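Local coordinates for protein chitinase (Thermococcus chitonophagus, PDB 5XSW) that probably hydrolyses chitin as an endo-acting chitinase, this piece of a longer protein holding a glycan in a pocket of its helical domain, at residues A262-I267 / P470-D475; P142-H147 / S448-F453. One frame throughout, in Å; residues are numbered along the deposited sequence.

Interaction 1: A262-I267 / P470-D475; sequences AYYPDI and PRPTGD
Pro470 lies against Asp266 and Ile267, its ring CB 3.7 Å from Asp266 CB and its CG 3.9 Å from Ile267 CG1; a rigid ring suits this buried spot because it fills it without a flexible tail. Its carbonyl O sits in the plane of the Tyr264 ring, at the edge, and a water joins it to Tyr264 OH, 2.7 Å from that hydroxyl. The side chain of Arg471 leaves the contact for a cation-pi contact with Tyr104, but its carbonyl O stays: a second water donates to it at 2.9 Å, donates also to Asp266 OD2, and accepts a longer bond from Asp266 N. The other carboxylate oxygen, OD1, bonds Tyr26 OH and Asn29 N. At Pro472 the ring runs alongside Tyr264, pointing the same way, with CB 3.9 Å from Tyr264 CZ. With CG beside its own backbone N (chi1 -74°), Tyr264 can lie along residues 470-472. Were Tyr264 replaced by alanine, Pro472 would probably lose the ring beside it, and the water on Pro470 O its hydroxyl partner. Thr473 N donates to Tyr263 O at 2.9 Å, meeting a lone pair in the carbonyl plane (N-H...O 152°), and its CG2 packs 3.8 Å from Pro265 CG. Gly474 follows at the N-cap of helix 475-482, where, at a phi of 98°, a side chain would jam against the carbonyl O of Thr473. The prolines bring apolar ring surface and no N-H needing an acceptor, while one direct bond and two waters satisfy carbonyls between helix 254-263 and the loop.

Interaction 2: P142-H147 / S448-F453; sequences PHVKPH and SYRYDF
Pro142 and Tyr451 make the nearest backbone approach, 9.1 Å between their CA atoms, so the irregular segment 142-147 meets the first turn of helix 449-461 through long side chains. Arg450 crosses the gap between the segments: with CG anti to the backbone N (chi1 180°) and the chain extended as far as NE, its guanidinium arrives at the Pro142 carbonyl. NH2 donates to Pro142 O at 3.1 Å (N-H...O 157°), the oxygen lying near the guanidinium plane although the donor stands above the carbonyl plane, 57° out of it. A water makes a second route, donating to Pro142 O at 2.8 Å and accepting from Arg450 NH1. NH2 also bonds Gln161 OE1, so the buried cation grips that long loop at two places, near its start and further along. The flat ring of Tyr451 takes Arg450 CG over one face, while its hydroxyl extends far enough to lie 3.3 Å above the Arg450 guanidinium plane, over the centre, and to come within 3.6 Å of Pro142 CA. Val144 CG2, 3.8 Å from Arg450 NH2, adds an apolar neighbour and packs on Ile392. The helix start is itself fixed, Ser448 OG accepting from Tyr451 N at 3.0 Å and Asp452 OD2 from Ser448 N. The arrangement is that of a serine N-capped helix whose first-turn arginine ties down the backbone of a surface loop.

How the interactions relate
The two contacts lie well apart, centres 33 Å from each other and nearest atoms about 16 Å, without touching. Along the chain they interlock: 142-147 comes first, then 262-267, 448-453 and 470-475. Helix 449-461 opens with the second segment of interaction 2, and the loop that follows it leads to 470-475 of interaction 1. Interaction 1 sits where the helical part meets the N-terminal strand-rich domain, touching strand 32-41 and the second subunit, whereas interaction 2 fastens a loop within the helical part. The residues of the glycan pocket lie between 142-147 and 448-453 in sequence, so interaction 2 joins two parts of the chain from before and after them.

Interaction 1: A262-I267 / P470-D475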
loop_
_atom_site.group_PDB
_atom_site.type_symbol
_atom_site.label_atom_id
_atom_site.label_comp_id
_atom_site.label_asym_id
_atom_site.label_seq_id
_atom_site.Cartn_x
_atom_site.Cartn_y
_atom_site.Cartn_z
ATOM N N ALA A 262 -7.809 -2.050 0.455
ATOM C CA ALA A 262 -8.535 -0.984 1.182
ATOM C C ALA A 262 -9.606 -0.312 0.281
ATOM O O ALA A 262 -10.710 0.000 0.713
ATOM C CB ALA A 262 -7.541 0.114 1.695
ATOM N N TYR A 263 -9.258 -0.120 -0.981
ATOM C CA TYR A 263 -10.150 0.606 -1.908
ATOM C C TYR A 263 -11.340 -0.252 -2.317
ATOM O O TYR A 263 -12.411 0.255 -2.701
ATOM C CB TYR A 263 -9.402 1.036 -3.172
ATOM C CG TYR A 263 -8.340 2.092 -3.003
ATOM C CD1 TYR A 263 -8.181 2.784 -1.814
ATOM C CD2 TYR A 263 -7.466 2.373 -4.063
ATOM C CE1 TYR A 263 -7.169 3.752 -1.664
ATOM C CE2 TYR A 263 -6.497 3.350 -3.948
ATOM C CZ TYR A 263 -6.359 4.037 -2.747
ATOM O OH TYR A 263 -5.376 4.982 -2.681
ATOM N N TYR A 264 -11.156 -1.561 -2.260
ATOM C CA TYR A 264 -12.163 -2.456 -2.799
ATOM C C TYR A 264 -12.629 -3.494 -1.795
ATOM O O TYR A 264 -12.445 -4.703 -1.985
ATOM C CB TYR A 264 -11.619 -3.123 -4.064
ATOM C CG TYR A 264 -11.580 -2.186 -5.268
ATOM C CD1 TYR A 264 -12.784 -1.758 -5.876
ATOM C CD2 TYR A 264 -10.378 -1.740 -5.797
ATOM C CE1 TYR A 264 -12.788 -0.909 -6.999
ATOM C CE2 TYR A 264 -10.364 -0.831 -6.929
ATOM C CZ TYR A 264 -11.599 -0.459 -7.516
ATOM O OH TYR A 264 -11.604 0.334 -8.623
ATOM N N PRO A 265 -13.303 -3.038 -0.751
ATOM C CA PRO A 265 -13.907 -4.013 0.174
ATOM C C PRO A 265 -14.924 -4.923 -0.511
ATOM O O PRO A 265 -15.115 -6.035 -0.016
ATOM C CB PRO A 265 -14.590 -3.121 1.244
ATOM C CG PRO A 265 -14.758 -1.799 0.596
ATOM C CD PRO A 265 -13.612 -1.638 -0.398
ATOM N N ASP A 266 -15.549 -4.507 -1.631
ATOM C CA ASP A 266 -16.486 -5.408 -2.314
ATOM C C ASP A 266 -15.782 -6.507 -3.063
ATOM O O ASP A 266 -16.384 -7.532 -3.332
ATOM C CB ASP A 266 -17.381 -4.636 -3.301
ATOM C CG ASP A 266 -18.291 -3.661 -2.551
ATOM O OD1 ASP A 266 -19.258 -4.157 -1.924
ATOM O OD2 ASP A 266 -18.009 -2.438 -2.531
ATOM N N ILE A 267 -14.527 -6.290 -3.449
ATOM C CA ILE A 267 -13.810 -7.337 -4.209
ATOM C C ILE A 267 -12.953 -8.266 -3.277
ATOM O O ILE A 267 -12.940 -9.475 -3.453
ATOM C CB ILE A 267 -12.884 -6.700 -5.288
ATOM C CG1 ILE A 267 -13.742 -5.939 -6.320
ATOM C CG2 ILE A 267 -12.071 -7.792 -6.042
ATOM C CD1 ILE A 267 -12.890 -5.087 -7.319
ATOM N N PRO A 470 -17.847 -2.534 -8.715
ATOM C CA PRO A 470 -18.206 -1.699 -7.567
ATOM C C PRO A 470 -17.376 -0.423 -7.572
ATOM O O PRO A 470 -16.322 -0.410 -8.224
ATOM C CB PRO A 470 -17.870 -2.606 -6.350
ATOM C CG PRO A 470 -16.668 -3.392 -6.838
ATOM C CD PRO A 470 -16.910 -3.628 -8.346
ATOM N N ARG A 471 -17.818 0.624 -6.881
ATOM C CA ARG A 471 -16.975 1.812 -6.696
ATOM C C ARG A 471 -15.816 1.527 -5.718
ATOM O O ARG A 471 -16.028 0.841 -4.711
ATOM C CB ARG A 471 -17.779 2.989 -6.132
ATOM C CG ARG A 471 -19.040 3.354 -6.969
ATOM C CD ARG A 471 -19.758 4.601 -6.351
ATOM N NE ARG A 471 -20.490 4.080 -5.231
ATOM C CZ ARG A 471 -21.691 3.539 -5.323
ATOM N NH1 ARG A 471 -22.349 3.565 -6.470
ATOM N NH2 ARG A 471 -22.240 3.005 -4.255
ATOM N N PRO A 472 -14.625 2.058 -6.016
ATOM C CA PRO A 472 -13.585 2.172 -4.988
ATOM C C PRO A 472 -14.138 3.054 -3.886
ATOM O O PRO A 472 -14.878 4.020 -4.170
ATOM C CB PRO A 472 -12.409 2.863 -5.711
ATOM C CG PRO A 472 -13.111 3.624 -6.908
ATOM C CD PRO A 472 -14.264 2.742 -7.276
ATOM N N THR A 473 -13.809 2.750 -2.634
ATOM C CA THR A 473 -14.435 3.484 -1.541
ATOM C C THR A 473 -13.633 3.344 -0.239
ATOM O O THR A 473 -12.585 2.682 -0.244
ATOM C CB THR A 473 -15.915 2.986 -1.348
ATOM O OG1 THR A 473 -16.611 3.849 -0.440
ATOM C CG2 THR A 473 -15.961 1.541 -0.852
ATOM N N GLY A 474 -14.103 3.986 0.845
ATOM C CA GLY A 474 -13.461 3.906 2.158
ATOM C C GLY A 474 -12.562 5.088 2.457
ATOM O O GLY A 474 -12.358 5.968 1.609
ATOM N N ASP A 475 -11.967 5.097 3.647
ATOM C CA ASP A 475 -11.250 6.296 4.107
ATOM C C ASP A 475 -10.031 6.631 3.289
ATOM O O ASP A 475 -9.808 7.794 2.945
ATOM C CB ASP A 475 -10.795 6.144 5.582
ATOM C CG ASP A 475 -11.940 6.199 6.552
ATOM O OD1 ASP A 475 -12.891 5.428 6.430
ATOM O OD2 ASP A 475 -11.904 7.034 7.450
HETATM O O HOH W 1 -13.977 0.231 -9.817
HETATM O O HOH W 2 -15.495 -1.709 -3.350
#

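Interaction 2: P142-H147 / S448-F453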
loop_
_atom_site.group_PDB
_atom_site.type_symbol
_atom_site.label_atom_id
_atom_site.label_comp_id
_atom_site.label_asym_id
_atom_site.label_seq_id
_atom_site.Cartn_x
_atom_site.Cartn_y
_atom_site.Cartn_z
ATOM N N PRO A 142 -13.714 -19.403 -37.173
ATOM C CA PRO A 142 -12.311 -19.329 -36.740
ATOM C C PRO A 142 -11.573 -18.121 -37.290
ATOM O O PRO A 142 -10.418 -17.938 -36.933
ATOM C CB PRO A 142 -11.694 -20.623 -37.286
ATOM C CG PRO A 142 -12.587 -20.968 -38.510
ATOM C CD PRO A 142 -13.972 -20.508 -38.128
ATOM N N HIS A 143 -12.199 -17.320 -38.145
ATOM C CA HIS A 143 -11.455 -16.244 -38.771
ATOM C C HIS A 143 -11.195 -15.186 -37.687
ATOM O O HIS A 143 -12.095 -14.844 -36.935
ATOM C CB HIS A 143 -12.223 -15.640 -39.945
ATOM C CG HIS A 143 -11.709 -14.303 -40.381
ATOM N ND1 HIS A 143 -10.760 -14.162 -41.368
ATOM C CD2 HIS A 143 -12.026 -13.047 -39.977
ATOM C CE1 HIS A 143 -10.505 -12.878 -41.551
ATOM N NE2 HIS A 143 -11.259 -12.179 -40.718
ATOM N N VAL A 144 -9.967 -14.691 -37.638
ATOM C CA VAL A 144 -9.525 -13.726 -36.634
ATOM C C VAL A 144 -9.429 -12.337 -37.237
ATOM O O VAL A 144 -8.784 -12.151 -38.236
ATOM C CB VAL A 144 -8.126 -14.126 -36.065
ATOM C CG1 VAL A 144 -7.564 -13.047 -35.106
ATOM C CG2 VAL A 144 -8.214 -15.500 -35.385
ATOM N N LYS A 145 -10.059 -11.367 -36.604
ATOM C CA LYS A 145 -9.997 -9.978 -37.046
ATOM C C LYS A 145 -8.929 -9.190 -36.251
ATOM O O LYS A 145 -9.155 -8.909 -35.094
ATOM C CB LYS A 145 -11.371 -9.343 -36.848
ATOM C CG LYS A 145 -11.444 -7.853 -37.200
ATOM C CD LYS A 145 -12.860 -7.255 -36.998
ATOM C CE LYS A 145 -13.172 -6.996 -35.510
ATOM N NZ LYS A 145 -14.236 -5.955 -35.259
ATOM N N PRO A 146 -7.776 -8.863 -36.850
ATOM C CA PRO A 146 -6.794 -8.088 -36.068
ATOM C C PRO A 146 -7.374 -6.781 -35.526
ATOM O O PRO A 146 -8.334 -6.212 -36.083
ATOM C CB PRO A 146 -5.663 -7.796 -37.067
ATOM C CG PRO A 146 -6.222 -8.130 -38.438
ATOM C CD PRO A 146 -7.387 -9.036 -38.264
ATOM N N HIS A 147 -6.805 -6.308 -34.415
ATOM C CA HIS A 147 -7.300 -5.102 -33.764
ATOM C C HIS A 147 -6.148 -4.343 -33.108
ATOM O O HIS A 147 -5.003 -4.742 -33.219
ATOM C CB HIS A 147 -8.348 -5.445 -32.729
ATOM C CG HIS A 147 -7.829 -6.329 -31.611
ATOM N ND1 HIS A 147 -7.512 -5.843 -30.350
ATOM C CD2 HIS A 147 -7.548 -7.663 -31.581
ATOM C CE1 HIS A 147 -7.112 -6.844 -29.577
ATOM N NE2 HIS A 147 -7.112 -7.958 -30.299
ATOM N N SER A 448 -14.669 -25.292 -25.084
ATOM C CA SER A 448 -13.515 -24.614 -25.619
ATOM C C SER A 448 -13.256 -23.311 -24.832
ATOM O O SER A 448 -14.188 -22.524 -24.618
ATOM C CB SER A 448 -13.715 -24.252 -27.065
ATOM O OG SER A 448 -12.733 -23.303 -27.484
ATOM N N TYR A 449 -11.998 -23.081 -24.437
ATOM C CA TYR A 449 -11.661 -21.798 -23.792
ATOM C C TYR A 449 -11.955 -20.653 -24.778
ATOM O O TYR A 449 -12.719 -19.736 -24.502
ATOM C CB TYR A 449 -10.198 -21.785 -23.363
ATOM C CG TYR A 449 -9.803 -20.400 -22.879
ATOM C CD1 TYR A 449 -10.056 -20.013 -21.586
ATOM C CD2 TYR A 449 -9.181 -19.513 -23.730
ATOM C CE1 TYR A 449 -9.656 -18.710 -21.099
ATOM C CE2 TYR A 449 -8.781 -18.202 -23.280
ATOM C CZ TYR A 449 -9.021 -17.848 -21.977
ATOM O OH TYR A 449 -8.619 -16.601 -21.565
ATOM N N ARG A 450 -11.384 -20.755 -25.962
ATOM C CA ARG A 450 -11.537 -19.694 -26.954
ATOM C C ARG A 450 -13.027 -19.399 -27.301
ATOM O O ARG A 450 -13.470 -18.238 -27.292
ATOM C CB ARG A 450 -10.770 -20.072 -28.237
ATOM C CG ARG A 450 -10.922 -18.969 -29.290
ATOM C CD ARG A 450 -10.184 -19.276 -30.561
ATOM N NE ARG A 450 -10.733 -18.490 -31.659
ATOM C CZ ARG A 450 -10.216 -18.475 -32.895
ATOM N NH1 ARG A 450 -9.103 -19.158 -33.187
ATOM N NH2 ARG A 450 -10.802 -17.750 -33.832
ATOM N N TYR A 451 -13.803 -20.459 -27.565
ATOM C CA TYR A 451 -15.166 -20.277 -28.112
ATOM C C TYR A 451 -16.246 -20.185 -27.051
ATOM O O TYR A 451 -17.249 -19.484 -27.232
ATOM C CB TYR A 451 -15.470 -21.420 -29.111
ATOM C CG TYR A 451 -14.596 -21.347 -30.344
ATOM C CD1 TYR A 451 -14.847 -20.431 -31.346
ATOM C CD2 TYR A 451 -13.457 -22.127 -30.436
ATOM C CE1 TYR A 451 -14.016 -20.346 -32.458
ATOM C CE2 TYR A 451 -12.623 -22.048 -31.537
ATOM C CZ TYR A 451 -12.903 -21.159 -32.533
ATOM O OH TYR A 451 -12.050 -21.109 -33.620
ATOM N N ASP A 452 -16.068 -20.892 -25.932
ATOM C CA ASP A 452 -17.139 -21.016 -24.957
ATOM C C ASP A 452 -16.961 -20.273 -23.636
ATOM O O ASP A 452 -17.934 -20.056 -22.912
ATOM C CB ASP A 452 -17.337 -22.493 -24.604
ATOM C CG ASP A 452 -17.729 -23.324 -25.804
ATOM O OD1 ASP A 452 -18.654 -22.892 -26.543
ATOM O OD2 ASP A 452 -17.107 -24.378 -26.007
ATOM N N PHE A 453 -15.726 -20.008 -23.216
ATOM C CA PHE A 453 -15.611 -19.615 -21.808
ATOM C C PHE A 453 -16.230 -18.230 -21.480
ATOM O O PHE A 453 -16.744 -18.027 -20.374
ATOM C CB PHE A 453 -14.113 -19.684 -21.320
ATOM C CG PHE A 453 -13.995 -19.581 -19.809
ATOM C CD1 PHE A 453 -14.547 -20.546 -19.002
ATOM C CD2 PHE A 453 -13.340 -18.496 -19.205
ATOM C CE1 PHE A 453 -14.494 -20.453 -17.587
ATOM C CE2 PHE A 453 -13.254 -18.381 -17.819
ATOM C CZ PHE A 453 -13.829 -19.352 -16.997
HETATM O O HOH W 3 -8.292 -19.475 -36.033
#